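Local coordinates for NADPH-ferredoxin reductase FprA (Mycobacterium tuberculosis, PDB 1LQT), which passes electrons between NADPH and ferredoxin through a bound FAD and may supply P450 systems with reducing power, at residues W359-P364 against K372-D377. Residues are numbered along the deposited sequence; the frame is centred on the assembly and turned at random.
Sequences WIKRGP and KKDAQD. With FAD (flavin-adenine dinucleotide), chain H.
Arg362 and Asp374 mark the nearest approach of the two backbones, with their CA atoms 8.5 Å apart, so the contact between the short helical turn 359-362 and the long helix 370-391 is carried mainly by long side chains reaching across. Asp374 joins Lys361 and Arg362 in a salt-bridge network beside the FAD pocket. The Lys361 chain runs fully extended, its CG anti to the backbone N (chi1 174°), and NZ approaches Asp374 OD1 from above the carboxylate plane, 2.6 Å away, in a salt bridge. Asp374 OD2 faces the edge of the Arg362 guanidinium, where NE makes a weak, bent bond of 3.3 Å; the two planes stand 70° apart. A bend at chi3 (-76°) turns NE toward OD2, while Arg362 NH2 is held more firmly by Asn371. Gly358 N also bonds to OD2. One residue on, Trp359 N gives FAD O2P a nearly straight hydrogen bond of 2.8 Å. Pro364 CA lies over one face of the indole and FAD C5' over the other, both offset toward the rim; Trp359 also touches the bound 4-oxo-NADP derivative. The turn follows strand 354-356, outermost in the mixed sheet that holds strand 4-9, while helix 370-391 packs through Ala375 on helix 13-28.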
ATOM      1  N   TRP A 359       5.433   5.915   4.373  1.00  8.78           N
ATOM      2  CA  TRP A 359       4.704   6.631   3.336  1.00  8.93           C
ATOM      3  C   TRP A 359       4.015   7.910   3.794  1.00  9.21           C
ATOM      4  O   TRP A 359       3.852   8.800   2.982  1.00  9.51           O
ATOM      5  CB  TRP A 359       3.729   5.664   2.658  1.00  9.18           C
ATOM      6  CG  TRP A 359       4.408   4.704   1.733  1.00  9.04           C
ATOM      7  CD1 TRP A 359       5.738   4.497   1.588  1.00  9.78           C
ATOM      8  CD2 TRP A 359       3.767   3.887   0.763  1.00  9.64           C
ATOM      9  NE1 TRP A 359       5.973   3.596   0.579  1.00 10.53           N
ATOM     10  CE2 TRP A 359       4.773   3.230   0.039  1.00  9.87           C
ATOM     11  CE3 TRP A 359       2.429   3.678   0.397  1.00 10.59           C
ATOM     12  CZ2 TRP A 359       4.488   2.398  -1.022  1.00 10.85           C
ATOM     13  CZ3 TRP A 359       2.159   2.845  -0.694  1.00 10.90           C
ATOM     14  CH2 TRP A 359       3.191   2.231  -1.375  1.00 10.30           C
ATOM     15  N   ILE A 360       3.615   8.020   5.055  1.00  9.53           N
ATOM     16  CA  ILE A 360       3.023   9.256   5.494  1.00  9.66           C
ATOM     17  C   ILE A 360       4.062  10.395   5.566  1.00  9.75           C
ATOM     18  O   ILE A 360       3.698  11.560   5.512  1.00 11.33           O
ATOM     19  CB  ILE A 360       2.271   9.079   6.844  1.00  9.64           C
ATOM     20  CG1 ILE A 360       1.294  10.257   7.068  1.00  9.87           C
ATOM     21  CG2 ILE A 360       3.221   8.944   8.023  1.00  9.84           C
ATOM     22  CD1 ILE A 360       0.157  10.403   6.047  1.00 10.49           C
ATOM     23  N   LYS A 361       5.326  10.034   5.717  1.00 10.60           N
ATOM     24  CA  LYS A 361       6.464  10.965   5.730  1.00 11.22           C
ATOM     25  C   LYS A 361       6.952  11.303   4.329  1.00 11.89           C
ATOM     26  O   LYS A 361       7.181  12.484   4.033  1.00 15.66           O
ATOM     27  CB  LYS A 361       7.634  10.352   6.526  1.00 11.33           C
ATOM     28  CG  LYS A 361       8.982  11.148   6.522  1.00 13.40           C
ATOM     29  CD  LYS A 361      10.073  10.293   7.241  1.00 14.51           C
ATOM     30  CE  LYS A 361      11.462  10.928   7.224  1.00 15.94           C
ATOM     31  NZ  LYS A 361      12.471  10.002   7.851  1.00 17.22           N
ATOM     32  N   ARG A 362       7.159  10.265   3.518  1.00 11.47           N
ATOM     33  CA  ARG A 362       7.877  10.348   2.242  1.00 13.34           C
ATOM     34  C   ARG A 362       7.005  10.357   1.026  1.00 12.14           C
ATOM     35  O   ARG A 362       7.502  10.585  -0.068  1.00 14.77           O
ATOM     36  CB  ARG A 362       8.719   9.072   2.075  1.00 15.61           C
ATOM     37  CG  ARG A 362       9.743   8.827   3.077  1.00 17.25           C
ATOM     38  CD  ARG A 362      10.747   7.833   2.610  1.00 19.56           C
ATOM     39  NE  ARG A 362      10.148   6.501   2.703  1.00 23.80           N
ATOM     40  CZ  ARG A 362      10.005   5.657   1.690  1.00 25.24           C
ATOM     41  NH1 ARG A 362      10.454   5.978   0.487  1.00 27.26           N
ATOM     42  NH2 ARG A 362       9.406   4.482   1.860  1.00 25.66           N
ATOM     43  N   GLY A 363       5.733  10.082   1.178  1.00 11.14           N
ATOM     44  CA  GLY A 363       4.865   9.843   0.050  1.00 10.58           C
ATOM     45  C   GLY A 363       4.858   8.358  -0.287  1.00  9.74           C
ATOM     46  O   GLY A 363       5.701   7.605   0.167  1.00 10.22           O
ATOM     47  N   PRO A 364       3.897   7.975  -1.113  1.00 10.35           N
ATOM     48  CA  PRO A 364       3.594   6.565  -1.302  1.00 10.80           C
ATOM     49  C   PRO A 364       4.395   5.887  -2.356  1.00 12.06           C
ATOM     50  O   PRO A 364       3.812   5.355  -3.331  1.00 14.66           O
ATOM     51  CB  PRO A 364       2.128   6.602  -1.686  1.00 12.58           C
ATOM     52  CG  PRO A 364       1.999   7.863  -2.469  1.00 11.90           C
ATOM     53  CD  PRO A 364       2.884   8.847  -1.734  1.00 11.29           C
ATOM     54  N   LYS A 372      13.257   1.158   5.785  1.00 13.27           N
ATOM     55  CA  LYS A 372      14.187   0.860   6.860  1.00 13.51           C
ATOM     56  C   LYS A 372      15.115   2.055   7.189  1.00 12.83           C
ATOM     57  O   LYS A 372      15.160   2.486   8.322  1.00 12.68           O
ATOM     58  CB  LYS A 372      14.983  -0.394   6.531  1.00 14.57           C
ATOM     59  CG  LYS A 372      15.875  -0.866   7.675  1.00 16.25           C
ATOM     60  CD  LYS A 372      16.514  -2.192   7.386  1.00 20.59           C
ATOM     61  CE  LYS A 372      17.417  -2.628   8.524  1.00 24.94           C
ATOM     62  NZ  LYS A 372      17.975  -3.969   8.225  1.00 29.01           N
ATOM     63  N   LYS A 373      15.843   2.576   6.204  1.00 12.98           N
ATOM     64  CA  LYS A 373      16.727   3.701   6.467  1.00 14.46           C
ATOM     65  C   LYS A 373      15.932   4.922   6.866  1.00 13.90           C
ATOM     66  O   LYS A 373      16.347   5.702   7.726  1.00 13.71           O
ATOM     67  CB  LYS A 373      17.567   4.024   5.237  1.00 15.65           C
ATOM     68  CG  LYS A 373      18.527   5.135   5.499  1.00 19.85           C
ATOM     69  CD  LYS A 373      19.378   5.450   4.295  1.00 24.82           C
ATOM     70  CE  LYS A 373      19.153   6.852   3.782  1.00 29.10           C
ATOM     71  NZ  LYS A 373      19.557   7.876   4.796  1.00 31.15           N
ATOM     72  N   ASP A 374      14.761   5.064   6.249  1.00 14.64           N
ATOM     73  CA  ASP A 374      13.839   6.127   6.575  1.00 15.00           C
ATOM     74  C   ASP A 374      13.512   6.121   8.068  1.00 14.12           C
ATOM     75  O   ASP A 374      13.612   7.138   8.750  1.00 14.61           O
ATOM     76  CB  ASP A 374      12.583   5.992   5.702  1.00 15.60           C
ATOM     77  CG  ASP A 374      11.638   7.105   5.906  1.00 19.66           C
ATOM     78  OD1 ASP A 374      12.091   8.295   5.952  1.00 21.29           O
ATOM     79  OD2 ASP A 374      10.425   6.857   6.001  1.00 24.32           O
ATOM     80  N   ALA A 375      13.118   4.970   8.558  1.00 13.53           N
ATOM     81  CA  ALA A 375      12.775   4.849   9.960  1.00 12.62           C
ATOM     82  C   ALA A 375      13.990   5.084  10.858  1.00 12.06           C
ATOM     83  O   ALA A 375      13.873   5.714  11.891  1.00 11.84           O
ATOM     84  CB  ALA A 375      12.144   3.490  10.233  1.00 13.23           C
ATOM     85  N   GLN A 376      15.129   4.564  10.455  1.00 11.88           N
ATOM     86  CA  GLN A 376      16.342   4.715  11.248  1.00 12.28           C
ATOM     87  C   GLN A 376      16.693   6.189  11.410  1.00 12.94           C
ATOM     88  O   GLN A 376      17.050   6.632  12.485  1.00 12.90           O
ATOM     89  CB  GLN A 376      17.495   3.985  10.578  1.00 12.50           C
ATOM     90  CG  GLN A 376      18.790   4.050  11.370  1.00 13.87           C
ATOM     91  CD  GLN A 376      18.693   3.284  12.674  1.00 14.38           C
ATOM     92  OE1 GLN A 376      18.428   2.083  12.653  1.00 15.15           O
ATOM     93  NE2 GLN A 376      18.899   3.955  13.808  1.00 15.21           N
ATOM     94  N   ASP A 377      16.561   6.931  10.312  1.00 13.74           N
ATOM     95  CA  ASP A 377      16.838   8.354  10.330  1.00 15.10           C
ATOM     96  C   ASP A 377      15.920   9.091  11.280  1.00 14.95           C
ATOM     97  O   ASP A 377      16.380   9.925  12.084  1.00 15.78           O
ATOM     98  CB  ASP A 377      16.748   8.927   8.916  1.00 16.60           C
ATOM     99  CG  ASP A 377      17.913   8.503   8.044  1.00 19.84           C
ATOM    100  OD1 ASP A 377      18.954   8.061   8.566  1.00 21.72           O
ATOM    101  OD2 ASP A 377      17.853   8.575   6.816  1.00 24.66           O
TER
HETATM  102  PA  FAD H2457       1.626   0.673   5.633  1.00  8.02           P
HETATM  103  O1A FAD H2457       0.468   1.157   4.856  1.00  8.20           O
HETATM  104  O2A FAD H2457       2.258  -0.626   5.293  1.00  7.84           O
HETATM  105  O5B FAD H2457       1.208   0.583   7.174  1.00  7.94           O
HETATM  106  C5B FAD H2457       0.410   1.619   7.761  1.00  7.87           C
HETATM  107  C4B FAD H2457      -0.285   0.997   8.966  1.00  7.90           C
HETATM  108  O4B FAD H2457      -0.841   2.068   9.726  1.00  8.01           O
HETATM  109  C3B FAD H2457      -1.442   0.058   8.605  1.00  8.20           C
HETATM  110  O3B FAD H2457      -1.380  -1.161   9.309  1.00  8.05           O
HETATM  111  C2B FAD H2457      -2.656   0.877   8.952  1.00  8.02           C
HETATM  112  O2B FAD H2457      -3.827   0.148   9.241  1.00  7.90           O
HETATM  113  C1B FAD H2457      -2.142   1.699  10.140  1.00  7.97           C
HETATM  114  N9A FAD H2457      -2.894   2.916  10.413  1.00  8.30           N
HETATM  115  C8A FAD H2457      -3.260   3.866   9.499  1.00  8.30           C
HETATM  116  N7A FAD H2457      -3.924   4.868  10.060  1.00  9.15           N
HETATM  117  C5A FAD H2457      -4.018   4.526  11.395  0.50  8.27           C
HETATM  118  C6A FAD H2457      -4.615   5.179  12.476  1.00  9.63           C
HETATM  119  N6A FAD H2457      -5.208   6.360  12.394  1.00 10.73           N
HETATM  120  N1A FAD H2457      -4.520   4.569  13.690  1.00  9.12           N
HETATM  121  C2A FAD H2457      -3.862   3.383  13.798  1.00  8.79           C
HETATM  122  N3A FAD H2457      -3.265   2.709  12.807  1.00  8.93           N
HETATM  123  C4A FAD H2457      -3.371   3.322  11.623  0.50  8.33           C
HETATM  124  N1  FAD H2457       6.667  -3.512  -1.580  1.00 10.26           N
HETATM  125  C2  FAD H2457       7.498  -4.562  -1.834  1.00 10.74           C
HETATM  126  O2  FAD H2457       8.646  -4.567  -1.432  1.00 11.76           O
HETATM  127  N3  FAD H2457       7.022  -5.624  -2.587  1.00 11.52           N
HETATM  128  C4  FAD H2457       5.735  -5.732  -3.027  1.00 10.61           C
HETATM  129  O4  FAD H2457       5.357  -6.737  -3.670  1.00 12.30           O
HETATM  130  C4X FAD H2457       4.873  -4.674  -2.717  0.50  9.92           C
HETATM  131  N5  FAD H2457       3.552  -4.714  -3.104  1.00 10.25           N
HETATM  132  C5X FAD H2457       2.729  -3.652  -2.828  0.50  9.73           C
HETATM  133  C6  FAD H2457       1.419  -3.676  -3.237  1.00  9.61           C
HETATM  134  C7  FAD H2457       0.570  -2.599  -3.050  1.00  9.98           C
HETATM  135  C7M FAD H2457      -0.864  -2.676  -3.498  1.00 10.88           C
HETATM  136  C8  FAD H2457       1.069  -1.469  -2.390  1.00  9.28           C
HETATM  137  C8M FAD H2457       0.200  -0.260  -2.180  1.00 10.11           C
HETATM  138  C9  FAD H2457       2.390  -1.438  -1.949  1.00  9.60           C
HETATM  139  C9A FAD H2457       3.235  -2.519  -2.158  1.00  9.46           C
HETATM  140  N10 FAD H2457       4.571  -2.500  -1.744  1.00  9.41           N
HETATM  141  C10 FAD H2457       5.381  -3.579  -1.998  1.00  9.50           C
HETATM  142  C1' FAD H2457       5.142  -1.352  -0.981  1.00  9.49           C
HETATM  143  C2' FAD H2457       4.941  -1.527   0.523  1.00  9.15           C
HETATM  144  O2' FAD H2457       3.611  -1.922   0.746  1.00  9.52           O
HETATM  145  C3' FAD H2457       5.231  -0.196   1.243  1.00  8.77           C
HETATM  146  O3' FAD H2457       6.587   0.197   1.050  1.00  9.65           O
HETATM  147  C4' FAD H2457       5.089  -0.231   2.764  1.00  8.31           C
HETATM  148  O4' FAD H2457       4.038  -1.103   3.171  1.00  8.62           O
HETATM  149  C5' FAD H2457       4.839   1.175   3.310  1.00  8.25           C
HETATM  150  O5' FAD H2457       4.936   1.045   4.734  1.00  7.96           O
HETATM  151  P   FAD H2457       4.260   2.033   5.776  1.00  8.33           P
HETATM  152  O1P FAD H2457       4.668   1.495   7.093  1.00  8.04           O
HETATM  153  O2P FAD H2457       4.546   3.472   5.491  1.00  8.59           O
HETATM  154  O3P FAD H2457       2.694   1.889   5.568  1.00  7.88           O